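Local coordinates for NAP1-binding protein 2 (Saccharomyces cerevisiae, PDB 1YN8), which acts as an adaptor that links the PTC1 phosphatase to the PBS2 kinase and so restrains HOG-pathway signalling, seen here as its SH3 domain, at residues A[34-39]-A[47-52]. Residues are numbered along the deposited sequence; the frame is centred on the assembly and turned at random. Where two conformers were deposited one is given.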
loop_
_atom_site.group_PDB
_atom_site.type_symbol
_atom_site.label_atom_id
_atom_site.label_comp_id
_atom_site.label_asym_id
_atom_site.label_seq_id
_atom_site.Cartn_x
_atom_site.Cartn_y
_atom_site.Cartn_z
ATOM N N GLN A 34 -5.470 -12.641 -3.593
ATOM C CA GLN A 34 -4.099 -13.087 -3.825
ATOM C C GLN A 34 -3.296 -11.949 -4.474
ATOM O O GLN A 34 -3.603 -11.520 -5.583
ATOM C CB GLN A 34 -4.104 -14.321 -4.742
ATOM C CG GLN A 34 -2.729 -14.818 -5.232
ATOM C CD GLN A 34 -2.794 -15.599 -6.554
ATOM O OE1 GLN A 34 -1.997 -15.346 -7.467
ATOM N NE2 GLN A 34 -3.738 -16.542 -6.667
ATOM N N GLY A 35 -2.273 -11.478 -3.779
ATOM C CA GLY A 35 -1.340 -10.515 -4.344
ATOM C C GLY A 35 -1.724 -9.057 -4.209
ATOM O O GLY A 35 -0.956 -8.196 -4.644
ATOM N N TRP A 36 -2.865 -8.756 -3.564
ATOM C CA TRP A 36 -3.357 -7.372 -3.434
ATOM C C TRP A 36 -3.784 -7.017 -1.995
ATOM O O TRP A 36 -4.641 -7.701 -1.417
ATOM C CB TRP A 36 -4.556 -7.149 -4.389
ATOM C CG TRP A 36 -4.212 -7.211 -5.891
ATOM C CD1 TRP A 36 -4.574 -8.174 -6.787
ATOM C CD2 TRP A 36 -3.464 -6.239 -6.628
ATOM N NE1 TRP A 36 -4.083 -7.870 -8.048
ATOM C CE2 TRP A 36 -3.401 -6.686 -7.974
ATOM C CE3 TRP A 36 -2.847 -5.028 -6.285
ATOM C CZ2 TRP A 36 -2.742 -5.963 -8.965
ATOM C CZ3 TRP A 36 -2.182 -4.304 -7.290
ATOM C CH2 TRP A 36 -2.141 -4.769 -8.589
ATOM N N LEU A 37 -3.204 -5.923 -1.491
ATOM C CA LEU A 37 -3.607 -5.319 -0.234
ATOM C C LEU A 37 -4.339 -3.979 -0.497
ATOM O O LEU A 37 -3.998 -3.253 -1.451
ATOM C CB LEU A 37 -2.373 -5.078 0.649
ATOM C CG LEU A 37 -1.472 -6.290 0.951
ATOM C CD1 LEU A 37 -0.312 -5.797 1.774
ATOM C CD2 LEU A 37 -2.205 -7.387 1.675
ATOM N N VAL A 38 -5.289 -3.643 0.385
ATOM C CA VAL A 38 -5.890 -2.311 0.446
ATOM C C VAL A 38 -5.131 -1.501 1.517
ATOM O O VAL A 38 -5.101 -1.870 2.712
ATOM C CB VAL A 38 -7.398 -2.330 0.807
ATOM C CG1 VAL A 38 -7.938 -0.887 0.937
ATOM C CG2 VAL A 38 -8.202 -3.066 -0.230
ATOM N N ALA A 39 -4.555 -0.399 1.072
ATOM C CA ALA A 39 -3.690 0.451 1.871
ATOM C C ALA A 39 -4.191 1.890 1.896
ATOM O O ALA A 39 -4.843 2.348 0.942
ATOM C CB ALA A 39 -2.304 0.402 1.325
ATOM N N THR A 47 -6.757 6.135 -0.395
ATOM C CA THR A 47 -6.670 4.681 -0.201
ATOM C C THR A 47 -6.824 3.944 -1.534
ATOM O O THR A 47 -7.553 4.392 -2.416
ATOM C CB THR A 47 -7.741 4.172 0.829
ATOM O OG1 THR A 47 -7.620 2.754 1.056
ATOM C CG2 THR A 47 -9.124 4.466 0.334
ATOM N N GLY A 48 -6.156 2.801 -1.668
ATOM C CA GLY A 48 -6.261 1.984 -2.889
ATOM C C GLY A 48 -5.464 0.694 -2.816
ATOM O O GLY A 48 -4.907 0.378 -1.773
ATOM N N LEU A 49 -5.434 -0.047 -3.920
ATOM C CA LEU A 49 -4.744 -1.345 -3.972
ATOM C C LEU A 49 -3.261 -1.227 -4.310
ATOM O O LEU A 49 -2.859 -0.466 -5.220
ATOM C CB LEU A 49 -5.423 -2.292 -4.969
ATOM C CG LEU A 49 -6.681 -3.003 -4.456
ATOM C CD1 LEU A 49 -7.856 -2.048 -4.357
ATOM C CD2 LEU A 49 -7.031 -4.171 -5.331
ATOM N N VAL A 50 -2.464 -2.016 -3.588
ATOM C CA VAL A 50 -1.007 -2.126 -3.812
ATOM C C VAL A 50 -0.592 -3.622 -3.858
ATOM O O VAL A 50 -1.270 -4.476 -3.258
ATOM C CB VAL A 50 -0.208 -1.402 -2.710
ATOM C CG1 VAL A 50 -0.672 0.084 -2.615
ATOM C CG2 VAL A 50 -0.336 -2.129 -1.339
ATOM N N PRO A 51 0.531 -3.931 -4.524
ATOM C CA PRO A 51 0.987 -5.322 -4.520
ATOM C C PRO A 51 1.399 -5.816 -3.101
ATOM O O PRO A 51 2.105 -5.106 -2.390
ATOM C CB PRO A 51 2.214 -5.297 -5.453
ATOM C CG PRO A 51 2.094 -4.015 -6.258
ATOM C CD PRO A 51 1.432 -3.068 -5.307
ATOM N N GLU A 52 1.001 -7.048 -2.755
ATOM C CA GLU A 52 1.337 -7.659 -1.462
ATOM C C GLU A 52 2.856 -7.709 -1.190
ATOM O O GLU A 52 3.318 -7.511 -0.036
ATOM C CB GLU A 52 0.745 -9.058 -1.390
ATOM C CG GLU A 52 0.747 -9.674 -0.001
ATOM C CD GLU A 52 0.095 -11.047 0.022
ATOM O OE1 GLU A 52 -0.093 -11.645 -1.054
ATOM O OE2 GLU A 52 -0.199 -11.533 1.131
#
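Trp-36 turns CG beside its own backbone N (chi1 -66°), and with chi2 at 111° this brings the CE3-CZ3 side of the indole obliquely against Leu-49, Val-50 and Pro-51. CE3 then lies 3.5 Å from Val-50 O and also touches Leu-49 CB, while CZ3 reaches Pro-51 N at 3.9 Å. Thr-47, in one of its two conformers, sets OG1 anti to its backbone N, beside the carbonyl carbon (chi1 -178°). From there the hydroxyl donates to Ala-39 O at 2.8 Å, from above the carbonyl plane. Gly-48 N reaches the same oxygen nearly along the C=O axis, so two donors grip it when Thr-47 takes that conformer.

The backbones form an antiparallel hairpin. Leu-37 and Val-50 exchange two nearly straight hydrogen bonds, with Leu-37 O 2.9 Å from Val-50 N. Ala-39 and Gly-48 form a second such pair. Beyond Pro-51, which has no N-H to give, Glu-52 N closes on Gly-35 O at 3.0 Å.

Leu-37, Ala-39 and Val-50 share the buried face; Val-50 CG2 packs 4.1 Å from Leu-37 CB and also touches Ala-39 CB. Ile-28 of the neighbouring strand 25-33 adds to this core. Leu-37 CD2 also lies against Glu-52 CG, the aliphatic part of that side chain.

Trp-36 probably corresponds to the tryptophan of the SH3 proline-rich peptide groove. Pro-51, packed on Phe-10, probably lies on the same groove, as in other SH3 domains. With an alanine here in place of Trp-36, Leu-49 CB and the Val-50 to Pro-51 peptide would probably lose their contact with CE3 and CZ3, opening a gap beside the strand. The chemistry implies a division of labour: backbone bonds fix the hairpin, apolar side chains pack its inner face against the rest of the barrel, and the indole is left partly exposed, probably for ligand binding.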